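Local coordinates for PG_0823 protein (Porphyromonas gingivalis, PDB 2FSW) that probably binds DNA as a winged helix-turn-helix transcriptional regulator of the HxlR family, at residues 36-41 with 82-87; 28-33 with 46-51. All blocks are in the same frame, centred on the assembly; numbering follows the deposited sequence.

Contact 1: 36-41 with 82-87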
ATOM      1  N   ARG B  36      15.163  -3.911  10.249  1.00 62.46           N
ATOM      2  CA  ARG B  36      16.490  -4.496  10.082  1.00 63.83           C
ATOM      3  C   ARG B  36      16.960  -5.214  11.329  1.00 64.13           C
ATOM      4  O   ARG B  36      18.159  -5.306  11.592  1.00 64.84           O
ATOM      5  CB  ARG B  36      17.491  -3.411   9.712  1.00 64.29           C
ATOM      6  CG  ARG B  36      17.239  -2.817   8.360  1.00 66.84           C
ATOM      7  CD  ARG B  36      18.195  -1.681   8.089  1.00 70.81           C
ATOM      8  NE  ARG B  36      17.607  -0.788   7.104  1.00 74.52           N
ATOM      9  CZ  ARG B  36      17.715  -0.947   5.792  1.00 75.61           C
ATOM     10  NH1 ARG B  36      18.416  -1.969   5.303  1.00 75.39           N
ATOM     11  NH2 ARG B  36      17.119  -0.082   4.977  1.00 75.74           N
ATOM     12  N   ARG B  37      16.009  -5.721  12.095  1.00 64.15           N
ATOM     13  CA  ARG B  37      16.321  -6.401  13.328  1.00 64.06           C
ATOM     14  C   ARG B  37      15.546  -7.704  13.458  1.00 63.90           C
ATOM     15  O   ARG B  37      14.775  -8.077  12.576  1.00 63.33           O
ATOM     16  CB  ARG B  37      16.104  -5.474  14.542  1.00 64.18           C
ATOM     17  CG  ARG B  37      14.808  -4.691  14.578  1.00 63.48           C
ATOM     18  CD  ARG B  37      13.645  -5.502  15.101  1.00 63.83           C
ATOM     19  NE  ARG B  37      12.408  -4.721  15.030  1.00 64.95           N
ATOM     20  CZ  ARG B  37      11.899  -4.015  16.042  1.00 65.84           C
ATOM     21  NH1 ARG B  37      12.503  -3.995  17.222  1.00 65.39           N
ATOM     22  NH2 ARG B  37      10.775  -3.328  15.875  1.00 66.52           N
ATOM     23  N   ILE B  38      15.803  -8.402  14.555  1.00 64.39           N
ATOM     24  CA  ILE B  38      15.118  -9.633  14.897  1.00 64.60           C
ATOM     25  C   ILE B  38      14.072  -9.276  15.936  1.00 64.61           C
ATOM     26  O   ILE B  38      14.372  -8.632  16.953  1.00 64.70           O
ATOM     27  CB  ILE B  38      16.086 -10.669  15.514  1.00 65.04           C
ATOM     28  CG1 ILE B  38      17.423 -10.725  14.744  1.00 65.03           C
ATOM     29  CG2 ILE B  38      15.404 -12.031  15.672  1.00 64.39           C
ATOM     30  CD1 ILE B  38      17.378 -11.414  13.389  1.00 65.38           C
ATOM     31  N   ILE B  39      12.843  -9.702  15.682  1.00 64.71           N
ATOM     32  CA  ILE B  39      11.747  -9.392  16.581  1.00 64.49           C
ATOM     33  C   ILE B  39      10.941 -10.642  16.908  1.00 64.62           C
ATOM     34  O   ILE B  39      10.557 -11.411  16.009  1.00 64.65           O
ATOM     35  CB  ILE B  39      10.860  -8.232  16.026  1.00 64.37           C
ATOM     36  CG1 ILE B  39       9.838  -7.762  17.075  1.00 64.62           C
ATOM     37  CG2 ILE B  39      10.202  -8.619  14.690  1.00 63.53           C
ATOM     38  CD1 ILE B  39       9.235  -6.379  16.787  1.00 64.79           C
ATOM     39  N   ARG B  40      10.724 -10.853  18.207  0.50 64.45           N
ATOM     40  CA  ARG B  40       9.840 -11.902  18.707  0.50 64.17           C
ATOM     41  C   ARG B  40       8.404 -11.592  18.323  0.50 64.25           C
ATOM     42  O   ARG B  40       8.019 -10.426  18.266  0.50 64.38           O
ATOM     43  CB  ARG B  40       9.935 -12.006  20.231  0.50 63.81           C
ATOM     44  CG  ARG B  40      10.734 -13.198  20.750  0.50 63.06           C
ATOM     45  CD  ARG B  40      10.124 -13.757  22.041  0.50 60.49           C
ATOM     46  NE  ARG B  40       8.759 -14.256  21.830  0.50 58.31           N
ATOM     47  CZ  ARG B  40       7.653 -13.637  22.229  0.50 56.11           C
ATOM     48  NH1 ARG B  40       7.723 -12.489  22.891  0.50 55.81           N
ATOM     49  NH2 ARG B  40       6.470 -14.173  21.967  0.50 54.79           N
ATOM     50  N   TYR B  41       7.620 -12.635  18.065  1.00 64.39           N
ATOM     51  CA  TYR B  41       6.184 -12.499  17.794  1.00 64.83           C
ATOM     52  C   TYR B  41       5.468 -11.529  18.742  1.00 64.93           C
ATOM     53  O   TYR B  41       4.721 -10.663  18.301  1.00 65.00           O
ATOM     54  CB  TYR B  41       5.498 -13.870  17.896  1.00 65.43           C
ATOM     55  CG  TYR B  41       3.999 -13.789  17.796  1.00 65.03           C
ATOM     56  CD1 TYR B  41       3.366 -13.865  16.558  1.00 65.51           C
ATOM     57  CD2 TYR B  41       3.213 -13.602  18.931  1.00 65.31           C
ATOM     58  CE1 TYR B  41       1.987 -13.773  16.452  1.00 65.47           C
ATOM     59  CE2 TYR B  41       1.833 -13.505  18.838  1.00 64.91           C
ATOM     60  CZ  TYR B  41       1.231 -13.593  17.593  1.00 65.23           C
ATOM     61  OH  TYR B  41      -0.131 -13.501  17.480  1.00 66.47           O
ATOM     62  N   GLU B  82      11.014 -16.091  16.260  1.00 65.07           N
ATOM     63  CA  GLU B  82      11.648 -14.838  15.881  1.00 64.31           C
ATOM     64  C   GLU B  82      11.494 -14.636  14.386  1.00 63.59           C
ATOM     65  O   GLU B  82      11.585 -15.597  13.616  1.00 63.08           O
ATOM     66  CB  GLU B  82      13.123 -14.825  16.281  1.00 64.14           C
ATOM     67  CG  GLU B  82      13.318 -14.447  17.735  1.00 65.16           C
ATOM     68  CD  GLU B  82      14.750 -14.553  18.236  1.00 64.81           C
ATOM     69  OE1 GLU B  82      15.681 -14.788  17.432  1.00 66.00           O
ATOM     70  OE2 GLU B  82      14.933 -14.389  19.463  1.00 66.82           O
ATOM     71  N   TYR B  83      11.231 -13.386  13.999  1.00 62.72           N
ATOM     72  CA  TYR B  83      11.108 -13.000  12.598  1.00 61.99           C
ATOM     73  C   TYR B  83      12.133 -11.943  12.204  1.00 61.36           C
ATOM     74  O   TYR B  83      12.455 -11.044  12.985  1.00 61.15           O
ATOM     75  CB  TYR B  83       9.693 -12.488  12.302  1.00 61.68           C
ATOM     76  CG  TYR B  83       8.625 -13.554  12.390  1.00 61.37           C
ATOM     77  CD1 TYR B  83       8.335 -14.368  11.294  1.00 60.86           C
ATOM     78  CD2 TYR B  83       7.895 -13.751  13.574  1.00 60.27           C
ATOM     79  CE1 TYR B  83       7.349 -15.352  11.372  1.00 61.15           C
ATOM     80  CE2 TYR B  83       6.918 -14.726  13.659  1.00 60.26           C
ATOM     81  CZ  TYR B  83       6.642 -15.525  12.554  1.00 61.10           C
ATOM     82  OH  TYR B  83       5.659 -16.507  12.633  1.00 61.67           O
ATOM     83  N   SER B  84      12.645 -12.069  10.987  1.00 60.95           N
ATOM     84  CA  SER B  84      13.502 -11.044  10.384  1.00 60.38           C
ATOM     85  C   SER B  84      13.183 -10.933   8.907  1.00 59.67           C
ATOM     86  O   SER B  84      12.509 -11.803   8.349  1.00 59.14           O
ATOM     87  CB  SER B  84      14.978 -11.378  10.572  1.00 60.48           C
ATOM     88  OG  SER B  84      15.260 -12.673  10.080  1.00 61.86           O
ATOM     89  N   LEU B  85      13.663  -9.869   8.275  1.00 59.00           N
ATOM     90  CA  LEU B  85      13.437  -9.703   6.849  1.00 59.20           C
ATOM     91  C   LEU B  85      14.457 -10.512   6.063  1.00 59.37           C
ATOM     92  O   LEU B  85      15.638 -10.567   6.436  1.00 59.26           O
ATOM     93  CB  LEU B  85      13.497  -8.214   6.418  1.00 58.61           C
ATOM     94  CG  LEU B  85      12.434  -7.220   6.933  1.00 59.05           C
ATOM     95  CD1 LEU B  85      12.529  -5.878   6.198  1.00 58.00           C
ATOM     96  CD2 LEU B  85      10.992  -7.768   6.868  1.00 57.56           C
ATOM     97  N   THR B  86      13.988 -11.128   4.976  1.00 59.60           N
ATOM     98  CA  THR B  86      14.859 -11.659   3.929  1.00 59.38           C
ATOM     99  C   THR B  86      15.478 -10.518   3.103  1.00 59.54           C
ATOM    100  O   THR B  86      15.070  -9.360   3.239  1.00 59.71           O
ATOM    101  CB  THR B  86      14.091 -12.630   2.993  1.00 59.74           C
ATOM    102  OG1 THR B  86      13.011 -11.944   2.346  1.00 58.36           O
ATOM    103  CG2 THR B  86      13.549 -13.834   3.768  1.00 59.45           C
ATOM    104  N   PRO B  87      16.507 -10.822   2.282  1.00 59.32           N
ATOM    105  CA  PRO B  87      17.007  -9.811   1.346  1.00 59.42           C
ATOM    106  C   PRO B  87      15.924  -9.253   0.409  1.00 59.39           C
ATOM    107  O   PRO B  87      15.961  -8.065   0.070  1.00 58.93           O
ATOM    108  CB  PRO B  87      18.107 -10.557   0.572  1.00 59.13           C
ATOM    109  CG  PRO B  87      18.586 -11.624   1.569  1.00 58.97           C
ATOM    110  CD  PRO B  87      17.313 -12.064   2.234  1.00 59.23           C
TER
HETATM  111  O   HOH W   1      15.160  -7.800   9.862  1.00 63.83           O

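Contact 2: 28-33 with 46-51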
ATOM      1  N   LEU B  28       2.499  -3.949   5.085  1.00 55.29           N
ATOM      2  CA  LEU B  28       3.620  -3.016   5.076  1.00 55.08           C
ATOM      3  C   LEU B  28       4.025  -2.559   6.468  1.00 55.19           C
ATOM      4  O   LEU B  28       5.205  -2.287   6.711  1.00 54.39           O
ATOM      5  CB  LEU B  28       3.314  -1.808   4.177  1.00 54.56           C
ATOM      6  CG  LEU B  28       3.299  -2.161   2.692  1.00 52.70           C
ATOM      7  CD1 LEU B  28       2.711  -1.024   1.854  1.00 51.43           C
ATOM      8  CD2 LEU B  28       4.724  -2.535   2.241  1.00 50.68           C
ATOM      9  N   LEU B  29       3.042  -2.466   7.369  1.00 55.10           N
ATOM     10  CA  LEU B  29       3.301  -2.094   8.767  1.00 55.53           C
ATOM     11  C   LEU B  29       4.112  -3.155   9.510  1.00 55.30           C
ATOM     12  O   LEU B  29       4.992  -2.837  10.309  1.00 55.48           O
ATOM     13  CB  LEU B  29       1.981  -1.862   9.525  1.00 56.38           C
ATOM     14  CG  LEU B  29       1.419  -0.429   9.552  1.00 57.83           C
ATOM     15  CD1 LEU B  29       0.022  -0.442  10.146  1.00 57.63           C
ATOM     16  CD2 LEU B  29       2.340   0.535  10.339  1.00 57.62           C
ATOM     17  N   ILE B  30       3.793  -4.417   9.263  1.00 54.98           N
ATOM     18  CA  ILE B  30       4.570  -5.523   9.802  1.00 55.32           C
ATOM     19  C   ILE B  30       6.030  -5.436   9.337  1.00 55.28           C
ATOM     20  O   ILE B  30       6.953  -5.518  10.159  1.00 55.28           O
ATOM     21  CB  ILE B  30       3.905  -6.895   9.472  1.00 55.25           C
ATOM     22  CG1 ILE B  30       2.652  -7.060  10.345  1.00 55.81           C
ATOM     23  CG2 ILE B  30       4.885  -8.029   9.707  1.00 55.52           C
ATOM     24  CD1 ILE B  30       1.598  -8.035   9.834  1.00 56.39           C
ATOM     25  N   ILE B  31       6.222  -5.232   8.030  1.00 55.00           N
ATOM     26  CA  ILE B  31       7.551  -5.126   7.444  1.00 54.31           C
ATOM     27  C   ILE B  31       8.269  -3.914   8.049  1.00 54.55           C
ATOM     28  O   ILE B  31       9.431  -4.023   8.440  1.00 53.91           O
ATOM     29  CB  ILE B  31       7.510  -5.092   5.870  1.00 54.39           C
ATOM     30  CG1 ILE B  31       6.973  -6.432   5.333  1.00 54.28           C
ATOM     31  CG2 ILE B  31       8.893  -4.820   5.286  1.00 52.37           C
ATOM     32  CD1 ILE B  31       6.694  -6.468   3.834  1.00 53.90           C
ATOM     33  N   PHE B  32       7.552  -2.790   8.169  1.00 54.30           N
ATOM     34  CA  PHE B  32       8.059  -1.599   8.869  1.00 54.11           C
ATOM     35  C   PHE B  32       8.570  -1.925  10.277  1.00 54.52           C
ATOM     36  O   PHE B  32       9.683  -1.539  10.648  1.00 54.68           O
ATOM     37  CB  PHE B  32       6.994  -0.482   8.911  1.00 53.14           C
ATOM     38  CG  PHE B  32       7.437   0.778   9.642  1.00 52.26           C
ATOM     39  CD1 PHE B  32       8.586   1.478   9.241  1.00 51.37           C
ATOM     40  CD2 PHE B  32       6.689   1.281  10.703  1.00 49.54           C
ATOM     41  CE1 PHE B  32       8.993   2.645   9.890  1.00 49.38           C
ATOM     42  CE2 PHE B  32       7.082   2.452  11.366  1.00 50.00           C
ATOM     43  CZ  PHE B  32       8.238   3.132  10.965  1.00 51.05           C
ATOM     44  N   GLN B  33       7.771  -2.660  11.046  1.00 55.27           N
ATOM     45  CA  GLN B  33       8.131  -2.993  12.426  1.00 55.55           C
ATOM     46  C   GLN B  33       9.304  -3.976  12.549  1.00 56.17           C
ATOM     47  O   GLN B  33      10.225  -3.752  13.342  1.00 55.59           O
ATOM     48  CB  GLN B  33       6.902  -3.430  13.248  1.00 55.52           C
ATOM     49  CG  GLN B  33       6.043  -2.248  13.705  1.00 54.92           C
ATOM     50  CD  GLN B  33       6.828  -1.238  14.553  1.00 56.18           C
ATOM     51  OE1 GLN B  33       7.817  -1.585  15.213  1.00 57.08           O
ATOM     52  NE2 GLN B  33       6.394   0.010  14.530  1.00 55.14           N
ATOM     53  N   ARG B  46       2.854  -6.279  19.998  1.00 66.66           N
ATOM     54  CA  ARG B  46       2.820  -5.061  20.811  1.00 66.72           C
ATOM     55  C   ARG B  46       3.303  -3.814  20.062  1.00 66.25           C
ATOM     56  O   ARG B  46       2.943  -2.696  20.432  1.00 66.02           O
ATOM     57  CB  ARG B  46       3.590  -5.249  22.120  1.00 66.61           C
ATOM     58  CG  ARG B  46       2.749  -5.884  23.231  1.00 67.63           C
ATOM     59  CD  ARG B  46       3.511  -5.978  24.541  1.00 67.76           C
ATOM     60  NE  ARG B  46       4.774  -6.699  24.386  1.00 70.65           N
ATOM     61  CZ  ARG B  46       4.940  -8.007  24.587  1.00 71.09           C
ATOM     62  NH1 ARG B  46       3.921  -8.775  24.957  1.00 70.64           N
ATOM     63  NH2 ARG B  46       6.141  -8.550  24.408  1.00 71.20           N
ATOM     64  N   ALA B  47       4.099  -4.011  19.006  1.00 66.03           N
ATOM     65  CA  ALA B  47       4.557  -2.912  18.150  1.00 65.54           C
ATOM     66  C   ALA B  47       3.464  -2.400  17.190  1.00 65.62           C
ATOM     67  O   ALA B  47       3.602  -1.323  16.600  1.00 65.73           O
ATOM     68  CB  ALA B  47       5.811  -3.317  17.391  1.00 65.51           C
ATOM     69  N   ILE B  48       2.383  -3.169  17.045  1.00 65.47           N
ATOM     70  CA  ILE B  48       1.217  -2.778  16.237  1.00 65.28           C
ATOM     71  C   ILE B  48      -0.082  -2.991  17.043  1.00 65.65           C
ATOM     72  O   ILE B  48      -0.828  -3.946  16.788  1.00 65.88           O
ATOM     73  CB  ILE B  48       1.152  -3.552  14.880  1.00 65.27           C
ATOM     74  CG1 ILE B  48       2.544  -3.622  14.221  1.00 65.04           C
ATOM     75  CG2 ILE B  48       0.145  -2.896  13.935  1.00 65.42           C
ATOM     76  CD1 ILE B  48       2.676  -4.592  13.067  1.00 64.76           C
ATOM     77  N   PRO B  49      -0.359  -2.107  18.024  1.00 65.56           N
ATOM     78  CA  PRO B  49      -1.540  -2.322  18.868  1.00 65.96           C
ATOM     79  C   PRO B  49      -2.845  -2.143  18.096  1.00 65.97           C
ATOM     80  O   PRO B  49      -3.009  -1.166  17.353  1.00 66.20           O
ATOM     81  CB  PRO B  49      -1.392  -1.257  19.963  1.00 65.87           C
ATOM     82  CG  PRO B  49      -0.565  -0.191  19.321  1.00 66.15           C
ATOM     83  CD  PRO B  49       0.381  -0.893  18.409  1.00 65.57           C
ATOM     84  N   GLY B  50      -3.752  -3.101  18.264  1.00 65.81           N
ATOM     85  CA  GLY B  50      -5.043  -3.082  17.583  1.00 65.71           C
ATOM     86  C   GLY B  50      -5.190  -4.212  16.581  1.00 65.58           C
ATOM     87  O   GLY B  50      -6.308  -4.576  16.216  1.00 65.62           O
ATOM     88  N   ILE B  51      -4.062  -4.747  16.113  1.00 65.37           N
ATOM     89  CA  ILE B  51      -4.079  -5.934  15.252  1.00 65.03           C
ATOM     90  C   ILE B  51      -4.437  -7.176  16.085  1.00 64.99           C
ATOM     91  O   ILE B  51      -3.799  -7.456  17.102  1.00 64.96           O
ATOM     92  CB  ILE B  51      -2.741  -6.128  14.477  1.00 64.57           C
ATOM     93  CG1 ILE B  51      -2.925  -7.138  13.344  1.00 64.92           C
ATOM     94  CG2 ILE B  51      -1.588  -6.548  15.404  1.00 64.29           C
ATOM     95  CD1 ILE B  51      -1.719  -7.255  12.398  1.00 64.93           C
TER

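Contact 1: 36-41 with 82-87
Ile-39 and Tyr-83 form an antiparallel, hydrogen-bonded pair that joins the short strand 39-40 to strand 80-85, the middle strand of a three-stranded sheet. Two nearly straight backbone bonds close the ring: Ile-39 N gives its hydrogen to Tyr-83 O at 3.0 Å, and Tyr-83 N returns one to Ile-39 O at 2.9 Å. One residue on, Arg-40 and Glu-82 make the non-hydrogen-bonded pair. Beyond the other end of the strand pairing, a water continues the ladder, donating to Arg-37 O (2.8 Å) and accepting from Leu-85 N (3.0 Å). This is the sheet of a winged helix-turn-helix domain, in which strands 69-74 and 80-85 make the hairpin of the wing and the short strand flanks it. Its two faces differ. On the face of Ile-39 and Tyr-83 the side chains turn to the helices, with Ile-39 on Ile-34 and Tyr-83 on Leu-60. Beside Glu-82 and Ser-84, Ile-38 spreads both its branches: CG2, anti to the backbone N, lies 3.3 Å from OE1 of Glu-82, while CD1 reaches CB of Ser-84 at 3.7 Å. The carboxylate of Glu-82 also has a long, weak ion pair with Arg-80. Arg-37 turns its guanidinium back so that NH2 bonds to Gln-33 O, with Ile-39 CD1 lying above one face, toward the rim of the group.

Contact 2: 28-33 with 46-51
Ile-30 and Gln-33, on one side of helix 27-34, receive Ala-47 and Ile-48 from the end of helix 41-47 and the turn that follows it. In the helix-turn-helix of this HxlR-like domain, that turn leads on to helix 53-65, the probable recognition helix, so the contact sets the helix-turn-helix unit against the preceding helix. Apolar contacts make up most of it. Ile-48 lies roughly perpendicular to Ile-30, its CD1 3.7 Å from CG1 of Ile-30. With CG1 of Ile-48 anti to the carbonyl carbon (chi1 -44°), the longer branch is directed at the flank of helix 27-34, and Trp-26 touches the same side chain. Farther along the turn, the ends of Ile-30 and Ile-51 approach more loosely, CD1 to CD1 4.3 Å. The type II turn from Ile-48 to Ile-51 brings both isoleucines to the helix; Gly-50 takes its positive phi of 114°, and a weak bond from Ile-51 N to Ile-48 O closes it. The polar element is Gln-33. Its aliphatic part runs antiparallel to Ile-48, alongside it, with CG of Gln-33 3.8 Å from CG1 of Ile-48, before the chain bends at chi2 (-58°) and carries the amide to Ala-47. NE2 then leaves the contact for Ser-9 OG and Lys-7 O of the second subunit, tying this buried amide into the dimer interface. The Ala-47 methyl lies over the plane of the amide, CB 3.4 Å from OE1 of Gln-33.

How the contacts relate
The contacts hold different elements, neighbours in the chain: contact 1 joins strand 39-40 to strand 80-85, and contact 2 joins the helices before and after strand 39-40. Contact 1 is partly buried and held by directional backbone bonds, with polar and charged side chains along the face of Arg-40 and Glu-82. Contact 2 lies in the interior, where the fit of aliphatic side chains does the work, and it borders the second subunit. The centres of contact 1 and contact 2 are about 12 Å apart, and their segments alternate along the sequence. They meet directly where Leu-85 CD1 packs 3.9 Å from Ile-31 CG2, setting the strand end of contact 1 against the helix of contact 2.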